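Side-chain contacts in fusion DH (Streptomyces sp. MJ635-86F5, PDB 6K97), which probably catalyses dehydration of beta-hydroxyacyl intermediates in cremimycin biosynthesis, as an engineered fusion built from a split polyketide synthase dehydratase domain: residues T32-L37 with A82-D87; A38-L43 with Y48-R53; A63-A68 with I72-A77; D268-L273 with G300-S305. All blocks are in the same frame, centred on the assembly; numbering follows the deposited sequence.

Contact 1 of 4, residues T32-L37 with A82-D87; sequences TEHPLL and ALHAAD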
loop_
_atom_site.group_PDB
_atom_site.type_symbol
_atom_site.label_atom_id
_atom_site.label_comp_id
_atom_site.label_asym_id
_atom_site.label_seq_id
_atom_site.Cartn_x
_atom_site.Cartn_y
_atom_site.Cartn_z
ATOM N N THR A 32 -7.500 2.334 -8.516
ATOM C CA THR A 32 -7.197 1.801 -9.833
ATOM C C THR A 32 -8.497 1.267 -10.433
ATOM O O THR A 32 -9.397 0.901 -9.702
ATOM C CB THR A 32 -6.109 0.709 -9.739
ATOM O OG1 THR A 32 -5.603 0.446 -11.045
ATOM C CG2 THR A 32 -6.650 -0.613 -9.136
ATOM N N GLU A 33 -8.610 1.196 -11.751
ATOM C CA GLU A 33 -9.803 0.579 -12.381
ATOM C C GLU A 33 -9.453 -0.845 -12.786
ATOM O O GLU A 33 -8.735 -1.062 -13.748
ATOM C CB GLU A 33 -10.305 1.378 -13.603
ATOM C CG GLU A 33 -10.975 2.710 -13.242
ATOM C CD GLU A 33 -10.003 3.836 -12.804
ATOM O OE1 GLU A 33 -8.943 4.043 -13.450
ATOM O OE2 GLU A 33 -10.305 4.544 -11.805
ATOM N N HIS A 34 -9.950 -1.818 -12.043
ATOM C CA HIS A 34 -9.816 -3.224 -12.438
ATOM C C HIS A 34 -10.848 -4.029 -11.709
ATOM O O HIS A 34 -11.171 -3.711 -10.605
ATOM C CB HIS A 34 -8.413 -3.711 -12.088
ATOM C CG HIS A 34 -8.067 -5.027 -12.684
ATOM N ND1 HIS A 34 -8.221 -6.216 -12.006
ATOM C CD2 HIS A 34 -7.613 -5.352 -13.909
ATOM C CE1 HIS A 34 -7.840 -7.212 -12.782
ATOM N NE2 HIS A 34 -7.462 -6.714 -13.939
ATOM N N PRO A 35 -11.327 -5.133 -12.287
ATOM C CA PRO A 35 -12.340 -5.932 -11.576
ATOM C C PRO A 35 -11.908 -6.628 -10.253
ATOM O O PRO A 35 -12.771 -6.946 -9.460
ATOM C CB PRO A 35 -12.763 -6.973 -12.611
ATOM C CG PRO A 35 -12.453 -6.324 -13.936
ATOM C CD PRO A 35 -11.175 -5.541 -13.690
ATOM N N LEU A 36 -10.620 -6.897 -10.048
ATOM C CA LEU A 36 -10.100 -7.544 -8.818
ATOM C C LEU A 36 -9.241 -6.666 -7.890
ATOM O O LEU A 36 -8.836 -7.106 -6.848
ATOM C CB LEU A 36 -9.258 -8.756 -9.198
ATOM C CG LEU A 36 -9.979 -9.750 -10.111
ATOM C CD1 LEU A 36 -9.062 -10.826 -10.686
ATOM C CD2 LEU A 36 -11.145 -10.417 -9.402
ATOM N N LEU A 37 -8.939 -5.429 -8.269
ATOM C CA LEU A 37 -8.112 -4.547 -7.454
ATOM C C LEU A 37 -8.817 -3.219 -7.292
ATOM O O LEU A 37 -9.386 -2.696 -8.245
ATOM C CB LEU A 37 -6.757 -4.352 -8.099
ATOM C CG LEU A 37 -5.939 -5.630 -8.256
ATOM C CD1 LEU A 37 -4.733 -5.420 -9.139
ATOM C CD2 LEU A 37 -5.511 -6.143 -6.905
ATOM N N ALA A 82 -0.936 -9.760 -12.462
ATOM C CA ALA A 82 0.374 -9.318 -12.868
ATOM C C ALA A 82 0.326 -8.412 -14.126
ATOM O O ALA A 82 1.055 -7.447 -14.209
ATOM C CB ALA A 82 1.268 -10.508 -13.129
ATOM N N LEU A 83 -0.552 -8.727 -15.067
ATOM C CA LEU A 83 -0.749 -7.873 -16.229
ATOM C C LEU A 83 -1.167 -6.470 -15.781
ATOM O O LEU A 83 -0.604 -5.494 -16.281
ATOM C CB LEU A 83 -1.769 -8.461 -17.209
ATOM C CG LEU A 83 -1.230 -9.729 -17.921
ATOM C CD1 LEU A 83 -2.340 -10.457 -18.663
ATOM C CD2 LEU A 83 -0.076 -9.410 -18.864
ATOM N N HIS A 84 -2.065 -6.354 -14.799
ATOM C CA HIS A 84 -2.447 -5.031 -14.335
ATOM C C HIS A 84 -1.242 -4.302 -13.720
ATOM O O HIS A 84 -0.938 -3.133 -14.052
ATOM C CB HIS A 84 -3.601 -5.069 -13.366
ATOM C CG HIS A 84 -4.238 -3.742 -13.165
ATOM N ND1 HIS A 84 -4.991 -3.120 -14.144
ATOM C CD2 HIS A 84 -4.165 -2.862 -12.136
ATOM C CE1 HIS A 84 -5.384 -1.932 -13.712
ATOM N NE2 HIS A 84 -4.881 -1.743 -12.509
ATOM N N ALA A 85 -0.501 -5.000 -12.888
ATOM C CA ALA A 85 0.695 -4.374 -12.339
ATOM C C ALA A 85 1.647 -3.949 -13.453
ATOM O O ALA A 85 2.224 -2.872 -13.421
ATOM C CB ALA A 85 1.364 -5.331 -11.391
ATOM N N ALA A 86 1.832 -4.833 -14.441
ATOM C CA ALA A 86 2.755 -4.551 -15.535
ATOM C C ALA A 86 2.358 -3.257 -16.255
ATOM O O ALA A 86 3.185 -2.369 -16.480
ATOM C CB ALA A 86 2.804 -5.716 -16.496
ATOM N N ASP A 87 1.087 -3.167 -16.566
ATOM C CA ASP A 87 0.549 -2.048 -17.209
ATOM C C ASP A 87 0.794 -0.751 -16.379
ATOM O O ASP A 87 1.334 0.214 -16.890
ATOM C CB ASP A 87 -0.920 -2.303 -17.461
ATOM C CG ASP A 87 -1.608 -1.155 -18.166
ATOM O OD1 ASP A 87 -1.019 -0.593 -19.067
ATOM O OD2 ASP A 87 -2.745 -0.801 -17.795
#
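The hydroxyl T32 OG1 lies 2.7 Å from H84 NE2, close to the plane of the imidazole and at its edge; either atom could be the donor of this hydrogen bond. OG1 stands anti to the backbone N of T32 (chi1 -166°), which aims it at the helix, and H84 reaches back from the opposite direction. H34 packs against the ring as well. Its CB sits over the centre of the H84 ring, 4.0 Å from the centroid, a CH-pi contact, while its own ring runs past obliquely, planes 48° apart, bringing H34 CD2 to 3.5 Å from H84 ND1. L37 adds an apolar touch, its CD1 4.0 Å from H84 CD2. H34 is held in turn at both nitrogens: ND1 accepts L36 N in a nearly straight bond of 3.2 Å, and NE2 pairs with E80 one helical turn before H84. With ND1 of H84 bonded to H249, in the other part of the fusion, both nitrogens of this buried ring are satisfied, which probably holds its rotation. The whole contact belongs to the N-terminal part of the fusion. It fastens the loop leading into strand 39-42 against helix 75-88, the long helix of a hot-dog fold, while L37 and A85 both reach F50 on strand 48-55 and A82 and L83 pack on I94 of strand 93-99.

Contact 2 of 4, residues A38-L43 with Y48-R53; sequences ATATEL and YLFTGR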
loop_
_atom_site.group_PDB
_atom_site.type_symbol
_atom_site.label_atom_id
_atom_site.label_comp_id
_atom_site.label_asym_id
_atom_site.label_seq_id
_atom_site.Cartn_x
_atom_site.Cartn_y
_atom_site.Cartn_z
ATOM N N ALA A 38 -8.787 -2.686 -6.077
ATOM C CA ALA A 38 -9.347 -1.386 -5.764
ATOM C C ALA A 38 -8.307 -0.209 -5.775
ATOM O O ALA A 38 -8.662 0.894 -6.136
ATOM C CB ALA A 38 -10.027 -1.465 -4.406
ATOM N N THR A 39 -7.052 -0.450 -5.380
ATOM C CA THR A 39 -6.036 0.605 -5.199
ATOM C C THR A 39 -4.716 0.341 -5.953
ATOM O O THR A 39 -4.383 -0.790 -6.267
ATOM C CB THR A 39 -5.643 0.786 -3.697
ATOM O OG1 THR A 39 -4.872 -0.343 -3.252
ATOM C CG2 THR A 39 -6.859 0.965 -2.791
ATOM N N ALA A 40 -3.947 1.410 -6.172
ATOM C CA ALA A 40 -2.577 1.360 -6.737
ATOM C C ALA A 40 -1.751 2.480 -6.187
ATOM O O ALA A 40 -2.178 3.588 -6.255
ATOM C CB ALA A 40 -2.645 1.525 -8.234
ATOM N N THR A 41 -0.580 2.237 -5.622
ATOM C CA THR A 41 0.204 3.338 -5.166
ATOM C C THR A 41 1.642 3.127 -5.490
ATOM O O THR A 41 2.126 2.006 -5.429
ATOM C CB THR A 41 0.048 3.595 -3.653
ATOM O OG1 THR A 41 1.132 3.005 -2.952
ATOM C CG2 THR A 41 -1.211 3.019 -3.092
ATOM N N GLU A 42 2.341 4.198 -5.841
ATOM C CA GLU A 42 3.759 4.131 -6.144
ATOM C C GLU A 42 4.380 4.456 -4.835
ATOM O O GLU A 42 3.885 5.338 -4.154
ATOM C CB GLU A 42 4.173 5.145 -7.232
ATOM C CG GLU A 42 5.633 4.979 -7.711
ATOM C CD GLU A 42 6.112 6.082 -8.681
ATOM O OE1 GLU A 42 6.141 7.252 -8.235
ATOM O OE2 GLU A 42 6.503 5.800 -9.841
ATOM N N LEU A 43 5.402 3.708 -4.434
ATOM C CA LEU A 43 6.008 3.901 -3.124
ATOM C C LEU A 43 7.252 4.711 -3.353
ATOM O O LEU A 43 7.787 4.715 -4.449
ATOM C CB LEU A 43 6.345 2.569 -2.499
ATOM C CG LEU A 43 5.172 1.587 -2.424
ATOM C CD1 LEU A 43 5.677 0.173 -2.234
ATOM C CD2 LEU A 43 4.255 1.982 -1.287
ATOM N N TYR A 48 5.605 -0.538 -6.411
ATOM C CA TYR A 48 4.148 -0.307 -6.378
ATOM C C TYR A 48 3.433 -1.281 -5.426
ATOM O O TYR A 48 3.943 -2.377 -5.159
ATOM C CB TYR A 48 3.562 -0.471 -7.762
ATOM C CG TYR A 48 3.920 0.581 -8.740
ATOM C CD1 TYR A 48 5.105 0.525 -9.458
ATOM C CD2 TYR A 48 3.066 1.668 -8.967
ATOM C CE1 TYR A 48 5.436 1.531 -10.366
ATOM C CE2 TYR A 48 3.384 2.669 -9.888
ATOM C CZ TYR A 48 4.565 2.602 -10.575
ATOM O OH TYR A 48 4.876 3.586 -11.494
ATOM N N LEU A 49 2.266 -0.888 -4.915
ATOM C CA LEU A 49 1.395 -1.783 -4.130
ATOM C C LEU A 49 -0.002 -1.720 -4.745
ATOM O O LEU A 49 -0.511 -0.626 -4.977
ATOM C CB LEU A 49 1.327 -1.360 -2.663
ATOM C CG LEU A 49 0.368 -2.203 -1.796
ATOM C CD1 LEU A 49 0.905 -3.623 -1.563
ATOM C CD2 LEU A 49 0.057 -1.575 -0.447
ATOM N N PHE A 50 -0.616 -2.863 -5.020
ATOM C CA PHE A 50 -2.027 -2.899 -5.428
ATOM C C PHE A 50 -2.826 -3.732 -4.440
ATOM O O PHE A 50 -2.329 -4.759 -3.971
ATOM C CB PHE A 50 -2.155 -3.552 -6.766
ATOM C CG PHE A 50 -1.290 -2.944 -7.805
ATOM C CD1 PHE A 50 0.023 -3.288 -7.912
ATOM C CD2 PHE A 50 -1.794 -2.011 -8.653
ATOM C CE1 PHE A 50 0.822 -2.733 -8.891
ATOM C CE2 PHE A 50 -0.984 -1.419 -9.622
ATOM C CZ PHE A 50 0.321 -1.789 -9.747
ATOM N N THR A 51 -4.031 -3.304 -4.094
ATOM C CA THR A 51 -4.813 -4.062 -3.107
ATOM C C THR A 51 -6.248 -4.234 -3.545
ATOM O O THR A 51 -6.781 -3.420 -4.315
ATOM C CB THR A 51 -4.835 -3.398 -1.703
ATOM O OG1 THR A 51 -5.699 -2.237 -1.701
ATOM C CG2 THR A 51 -3.442 -2.968 -1.286
ATOM N N GLY A 52 -6.873 -5.292 -3.041
ATOM C CA GLY A 52 -8.296 -5.511 -3.272
ATOM C C GLY A 52 -8.844 -6.539 -2.326
ATOM O O GLY A 52 -8.099 -7.273 -1.668
ATOM N N ARG A 53 -10.163 -6.583 -2.260
ATOM C CA ARG A 53 -10.877 -7.555 -1.443
ATOM C C ARG A 53 -11.336 -8.655 -2.379
ATOM O O ARG A 53 -11.885 -8.374 -3.446
ATOM C CB ARG A 53 -12.095 -6.906 -0.769
ATOM C CG ARG A 53 -12.842 -7.840 0.176
ATOM C CD ARG A 53 -13.973 -7.125 0.908
ATOM N NE ARG A 53 -14.604 -8.018 1.882
ATOM C CZ ARG A 53 -15.659 -8.805 1.634
ATOM N NH1 ARG A 53 -16.251 -8.811 0.436
ATOM N NH2 ARG A 53 -16.146 -9.587 2.589
#
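T39 and T51 take matching torsions, each with OG1 between its backbone N and carbonyl carbon (chi1 71° and 74°), and this turns the two hydroxyls toward one another on the same face of the hairpin. T39 OG1 donates to T51 OG1 over a short 2.6 Å, and T51 OG1 is also bonded to the carbonyl of L27 of the second subunit. At this end of the hairpin the backbone is irregular: A38 N, at 2.8 Å, and T39 N, at 3.2 Å, both bond to T51 O, a classic beta bulge. Farther along, T41 and L49 form a regular antiparallel hydrogen-bonded pair, T41 N to L49 O being 2.9 Å. E42 and Y48, the adjoining non-hydrogen-bonded pair, point to the other face with A40 and F50. There E42 CG lies over one face of the Y48 ring, 4.2 Å from its centroid, displaced toward the rim, and A40 CB meets F50 CE2 at 3.7 Å. With an alanine at Y48, E42 would probably lose the ring its aliphatic part rests on, and a gap would be likely to open beside I88 of helix 75-88. This hairpin of the N-terminal part thus has on one face a threonine pair whose T51 also bonds L27 of the second subunit and, on its other face, aromatic packing against the helix; the bulge lets T51 O accept from two amides, A38 N and T39 N.

Contact 3 of 4, residues A63-A68 with I72-A77; sequences ADHTIA and IVPGTA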
loop_
_atom_site.group_PDB
_atom_site.type_symbol
_atom_site.label_atom_id
_atom_site.label_comp_id
_atom_site.label_asym_id
_atom_site.label_seq_id
_atom_site.Cartn_x
_atom_site.Cartn_y
_atom_site.Cartn_z
ATOM N N ALA A 63 -16.692 -19.288 -8.809
ATOM C CA ALA A 63 -17.196 -20.594 -8.352
ATOM C C ALA A 63 -17.134 -21.605 -9.472
ATOM O O ALA A 63 -17.023 -22.767 -9.207
ATOM C CB ALA A 63 -18.628 -20.497 -7.809
ATOM N N ASP A 64 -17.146 -21.173 -10.728
ATOM C CA ASP A 64 -17.075 -22.149 -11.834
ATOM C C ASP A 64 -15.656 -22.717 -12.081
ATOM O O ASP A 64 -15.476 -23.509 -13.037
ATOM C CB ASP A 64 -17.638 -21.552 -13.132
ATOM C CG ASP A 64 -19.139 -21.323 -13.076
ATOM O OD1 ASP A 64 -19.767 -21.916 -12.175
ATOM O OD2 ASP A 64 -19.679 -20.521 -13.914
ATOM N N HIS A 65 -14.664 -22.295 -11.278
ATOM C CA HIS A 65 -13.311 -22.869 -11.351
ATOM C C HIS A 65 -13.014 -23.725 -10.127
ATOM O O HIS A 65 -12.372 -23.283 -9.177
ATOM C CB HIS A 65 -12.230 -21.810 -11.563
ATOM C CG HIS A 65 -10.878 -22.391 -11.788
ATOM N ND1 HIS A 65 -9.955 -22.534 -10.777
ATOM C CD2 HIS A 65 -10.313 -22.943 -12.892
ATOM C CE1 HIS A 65 -8.869 -23.118 -11.259
ATOM N NE2 HIS A 65 -9.061 -23.383 -12.538
ATOM N N THR A 66 -13.493 -24.970 -10.186
ATOM C CA THR A 66 -13.403 -25.918 -9.092
ATOM C C THR A 66 -12.613 -27.125 -9.576
ATOM O O THR A 66 -12.853 -27.643 -10.662
ATOM C CB THR A 66 -14.827 -26.243 -8.593
ATOM O OG1 THR A 66 -15.426 -25.003 -8.124
ATOM C CG2 THR A 66 -14.831 -27.216 -7.414
ATOM N N ILE A 67 -11.621 -27.509 -8.776
ATOM C CA ILE A 67 -10.692 -28.599 -9.060
ATOM C C ILE A 67 -10.780 -29.641 -7.917
ATOM O O ILE A 67 -10.507 -29.332 -6.750
ATOM C CB ILE A 67 -9.258 -28.058 -9.116
ATOM C CG1 ILE A 67 -9.134 -26.916 -10.106
ATOM C CG2 ILE A 67 -8.286 -29.144 -9.518
ATOM C CD1 ILE A 67 -9.367 -27.274 -11.555
ATOM N N ALA A 68 -11.250 -30.837 -8.243
ATOM C CA ALA A 68 -11.436 -31.915 -7.240
ATOM C C ALA A 68 -12.191 -31.480 -5.990
ATOM O O ALA A 68 -11.775 -31.765 -4.923
ATOM C CB ALA A 68 -10.095 -32.486 -6.836
ATOM N N ILE A 72 -10.797 -22.629 -6.318
ATOM C CA ILE A 72 -9.491 -21.966 -6.170
ATOM C C ILE A 72 -9.312 -20.996 -7.280
ATOM O O ILE A 72 -9.861 -21.190 -8.383
ATOM C CB ILE A 72 -8.302 -22.946 -6.216
ATOM C CG1 ILE A 72 -8.057 -23.522 -7.613
ATOM C CG2 ILE A 72 -8.510 -24.121 -5.264
ATOM C CD1 ILE A 72 -6.820 -24.421 -7.652
ATOM N N VAL A 73 -8.581 -19.924 -6.984
ATOM C CA VAL A 73 -8.388 -18.905 -7.971
ATOM C C VAL A 73 -7.596 -19.537 -9.075
ATOM O O VAL A 73 -6.564 -20.139 -8.818
ATOM C CB VAL A 73 -7.639 -17.715 -7.349
ATOM C CG1 VAL A 73 -7.211 -16.703 -8.410
ATOM C CG2 VAL A 73 -8.498 -17.031 -6.282
ATOM N N PRO A 74 -8.045 -19.412 -10.309
ATOM C CA PRO A 74 -7.201 -19.965 -11.416
ATOM C C PRO A 74 -5.843 -19.277 -11.618
ATOM O O PRO A 74 -5.671 -18.120 -11.246
ATOM C CB PRO A 74 -8.054 -19.768 -12.684
ATOM C CG PRO A 74 -9.028 -18.713 -12.337
ATOM C CD PRO A 74 -9.158 -18.605 -10.827
ATOM N N GLY A 75 -4.915 -20.011 -12.246
ATOM C CA GLY A 75 -3.614 -19.501 -12.527
ATOM C C GLY A 75 -3.721 -18.275 -13.423
ATOM O O GLY A 75 -2.981 -17.320 -13.234
ATOM N N THR A 76 -4.641 -18.304 -14.396
ATOM C CA THR A 76 -4.768 -17.213 -15.291
ATOM C C THR A 76 -5.258 -15.958 -14.574
ATOM O O THR A 76 -4.971 -14.879 -15.027
ATOM C CB THR A 76 -5.682 -17.504 -16.488
ATOM O OG1 THR A 76 -6.993 -17.811 -16.018
ATOM C CG2 THR A 76 -5.102 -18.594 -17.349
ATOM N N ALA A 77 -5.937 -16.076 -13.446
ATOM C CA ALA A 77 -6.272 -14.882 -12.658
ATOM C C ALA A 77 -5.059 -14.268 -12.015
ATOM O O ALA A 77 -4.948 -13.017 -11.952
ATOM C CB ALA A 77 -7.306 -15.175 -11.596
#
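H65 carries this contact through one conformer: CG stands anti to the backbone N (chi1 -174°), and the ring presents its ND1 edge to the carbonyl of I72 and one face to P74. H65 ND1 donates to I72 O at 2.7 Å, the acceptor lying near the imidazole plane. Over the ring, P74 CB is centred 3.7 Å from the centroid and only 6° off the normal, a CH-pi contact that covers this face. I72 adopts the less common setting in which CG1 falls between the backbone N and the carbonyl carbon (chi1 71°); that swings CG1 to 3.8 Å from H65 CE1 and carries CD1 on to I67 CG1, at 4.2 Å, the two isoleucines crossing at about a right angle. A long, weak bond from I72 N to H65 O adds a backbone tie. P74 is the N-cap residue of helix 75-88, and F217 and D256, from the other part of the fusion, approach H65 as well. H65 to P74 matches the HxxxGxxxxP motif of polyketide synthase dehydratases, whose histidine in relatives is catalytic, so H65 probably plays that role here. The chemistry then implies an imidazole whose turn about chi2 is restrained by the ND1 bond and by P74 over its face; because ND1 is engaged as donor to the main-chain carbonyl of I72, any catalytic work of the ring would probably fall to NE2.

Contact 4 of 4, residues D268-L273 with G300-S305; sequences DGEEGL and GDKSVS
E270 sends its side chain toward K302, and its atoms approach the ammonium group unevenly. CB stays 5.0 Å from K302 NZ. From there the chain leaves with CG anti to the carbonyl carbon and bends at chi2 (-73°), so that the carboxylate meets the lysine, which reaches in from the opposite direction. CG passes 3.7 Å from K302 NZ, and CD lies equally close to that nitrogen. OE2 alone closes in further, making the salt bridge, 3.2 Å to K302 NZ, and it also meets K302 CE at 3.6 Å. The ammonium sits well above the carboxylate plane, 53° out of it, so this is a charge pairing with modest hydrogen-bond geometry. The stronger polar partner of NZ is the carbonyl of L266, at the end of helix 252-266; F274 adds a cation-pi contact. A glutamine in place of E270 would probably leave the lysine without the opposite charge it meets at the surface. K302 occupies the third position of a type II turn from G300 to S303, just before strand 303-309. The bridge therefore links, at the surface of the C-terminal part of the fusion, the loop between helix 252-266 and strand 273-284 to the turn joining strands 291-298 and 303-309.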
loop_
_atom_site.group_PDB
_atom_site.type_symbol
_atom_site.label_atom_id
_atom_site.label_comp_id
_atom_site.label_asym_id
_atom_site.label_seq_id
_atom_site.Cartn_x
_atom_site.Cartn_y
_atom_site.Cartn_z
ATOM N N ASP A 268 -3.013 -37.485 -21.440
ATOM C CA ASP A 268 -3.489 -38.608 -22.219
ATOM C C ASP A 268 -3.257 -39.955 -21.560
ATOM O O ASP A 268 -4.178 -40.795 -21.474
ATOM C CB ASP A 268 -2.830 -38.596 -23.605
ATOM C CG ASP A 268 -3.593 -39.400 -24.639
ATOM O OD1 ASP A 268 -4.767 -39.804 -24.410
ATOM O OD2 ASP A 268 -2.976 -39.603 -25.702
ATOM N N GLY A 269 -2.048 -40.197 -21.091
ATOM C CA GLY A 269 -1.812 -41.474 -20.385
ATOM C C GLY A 269 -1.252 -41.138 -19.016
ATOM O O GLY A 269 -0.097 -41.456 -18.691
ATOM N N GLU A 270 -2.028 -40.382 -18.250
ATOM C CA GLU A 270 -1.519 -39.808 -17.028
ATOM C C GLU A 270 -2.508 -40.059 -15.924
ATOM O O GLU A 270 -3.672 -40.250 -16.148
ATOM C CB GLU A 270 -1.209 -38.324 -17.210
ATOM C CG GLU A 270 -0.038 -38.037 -18.145
ATOM C CD GLU A 270 1.315 -38.365 -17.538
ATOM O OE1 GLU A 270 1.407 -38.596 -16.303
ATOM O OE2 GLU A 270 2.299 -38.359 -18.298
ATOM N N GLU A 271 -2.007 -40.120 -14.717
ATOM C CA GLU A 271 -2.836 -40.410 -13.572
ATOM C C GLU A 271 -3.020 -39.044 -12.899
ATOM O O GLU A 271 -2.104 -38.212 -12.918
ATOM C CB GLU A 271 -2.112 -41.452 -12.689
ATOM C CG GLU A 271 -2.989 -42.298 -11.791
ATOM C CD GLU A 271 -3.917 -43.230 -12.548
ATOM O OE1 GLU A 271 -3.457 -44.255 -13.109
ATOM O OE2 GLU A 271 -5.131 -42.953 -12.539
ATOM N N GLY A 272 -4.204 -38.778 -12.365
ATOM C CA GLY A 272 -4.437 -37.493 -11.654
ATOM C C GLY A 272 -4.303 -36.137 -12.383
ATOM O O GLY A 272 -4.517 -36.021 -13.571
ATOM N N LEU A 273 -4.011 -35.097 -11.620
ATOM C CA LEU A 273 -4.292 -33.755 -12.039
ATOM C C LEU A 273 -3.039 -33.062 -12.297
ATOM O O LEU A 273 -2.032 -33.314 -11.655
ATOM C CB LEU A 273 -4.990 -32.961 -10.958
ATOM C CG LEU A 273 -6.344 -33.493 -10.534
ATOM C CD1 LEU A 273 -6.651 -33.028 -9.121
ATOM C CD2 LEU A 273 -7.411 -33.058 -11.514
ATOM N N GLY A 300 8.407 -28.778 -24.820
ATOM C CA GLY A 300 9.140 -29.561 -23.846
ATOM C C GLY A 300 8.098 -30.251 -23.009
ATOM O O GLY A 300 6.922 -30.127 -23.292
ATOM N N ASP A 301 8.526 -31.012 -22.017
ATOM C CA ASP A 301 7.637 -31.951 -21.389
ATOM C C ASP A 301 6.711 -31.228 -20.384
ATOM O O ASP A 301 7.155 -30.464 -19.525
ATOM C CB ASP A 301 8.420 -33.137 -20.780
ATOM C CG ASP A 301 8.891 -32.882 -19.360
ATOM O OD1 ASP A 301 9.803 -32.048 -19.159
ATOM O OD2 ASP A 301 8.341 -33.539 -18.447
ATOM N N LYS A 302 5.414 -31.475 -20.581
ATOM C CA LYS A 302 4.353 -30.867 -19.853
ATOM C C LYS A 302 4.281 -29.342 -20.028
ATOM O O LYS A 302 3.609 -28.640 -19.226
ATOM C CB LYS A 302 4.441 -31.317 -18.380
ATOM C CG LYS A 302 4.390 -32.832 -18.199
ATOM C CD LYS A 302 3.092 -33.421 -18.702
ATOM C CE LYS A 302 3.206 -34.937 -18.832
ATOM N NZ LYS A 302 2.106 -35.488 -19.683
ATOM N N SER A 303 4.934 -28.819 -21.079
ATOM C CA SER A 303 4.868 -27.387 -21.376
ATOM C C SER A 303 4.341 -27.127 -22.758
ATOM O O SER A 303 4.603 -27.870 -23.668
ATOM C CB SER A 303 6.232 -26.738 -21.294
ATOM O OG SER A 303 6.975 -27.242 -20.238
ATOM N N VAL A 304 3.618 -26.033 -22.917
ATOM C CA VAL A 304 3.208 -25.567 -24.223
ATOM C C VAL A 304 3.431 -24.085 -24.356
ATOM O O VAL A 304 3.663 -23.364 -23.365
ATOM C CB VAL A 304 1.716 -25.829 -24.498
ATOM C CG1 VAL A 304 1.446 -27.332 -24.496
ATOM C CG2 VAL A 304 0.806 -25.068 -23.559
ATOM N N SER A 305 3.439 -23.614 -25.579
ATOM C CA SER A 305 3.434 -22.177 -25.722
ATOM C C SER A 305 2.255 -21.817 -26.560
ATOM O O SER A 305 1.686 -22.669 -27.226
ATOM C CB SER A 305 4.765 -21.659 -26.258
ATOM O OG SER A 305 4.863 -21.943 -27.591
#

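Contacts 1 to 3 belong to the N-terminal part of the fusion and contact 4 to the C-terminal part, so the set samples both halves of the double hot dog. Contacts 1 and 2 are neighbours, centres about 9 Å apart, and touch where T32 N meets A38 O at 3.0 Å and A85 packs on F50; together they tie loop and hairpin to helix 75-88. Contact 3 lies about 19 Å from contact 1, centre to centre, at the other end of that helix; in sequence, contacts 2 and 3 both fall between the two segments of contact 1. Contact 4, its centre about 30 Å from that of contact 1, reaches contact 3 through L273, whose CD1 packs on I67 and A68 where the two parts of the engineered fusion meet.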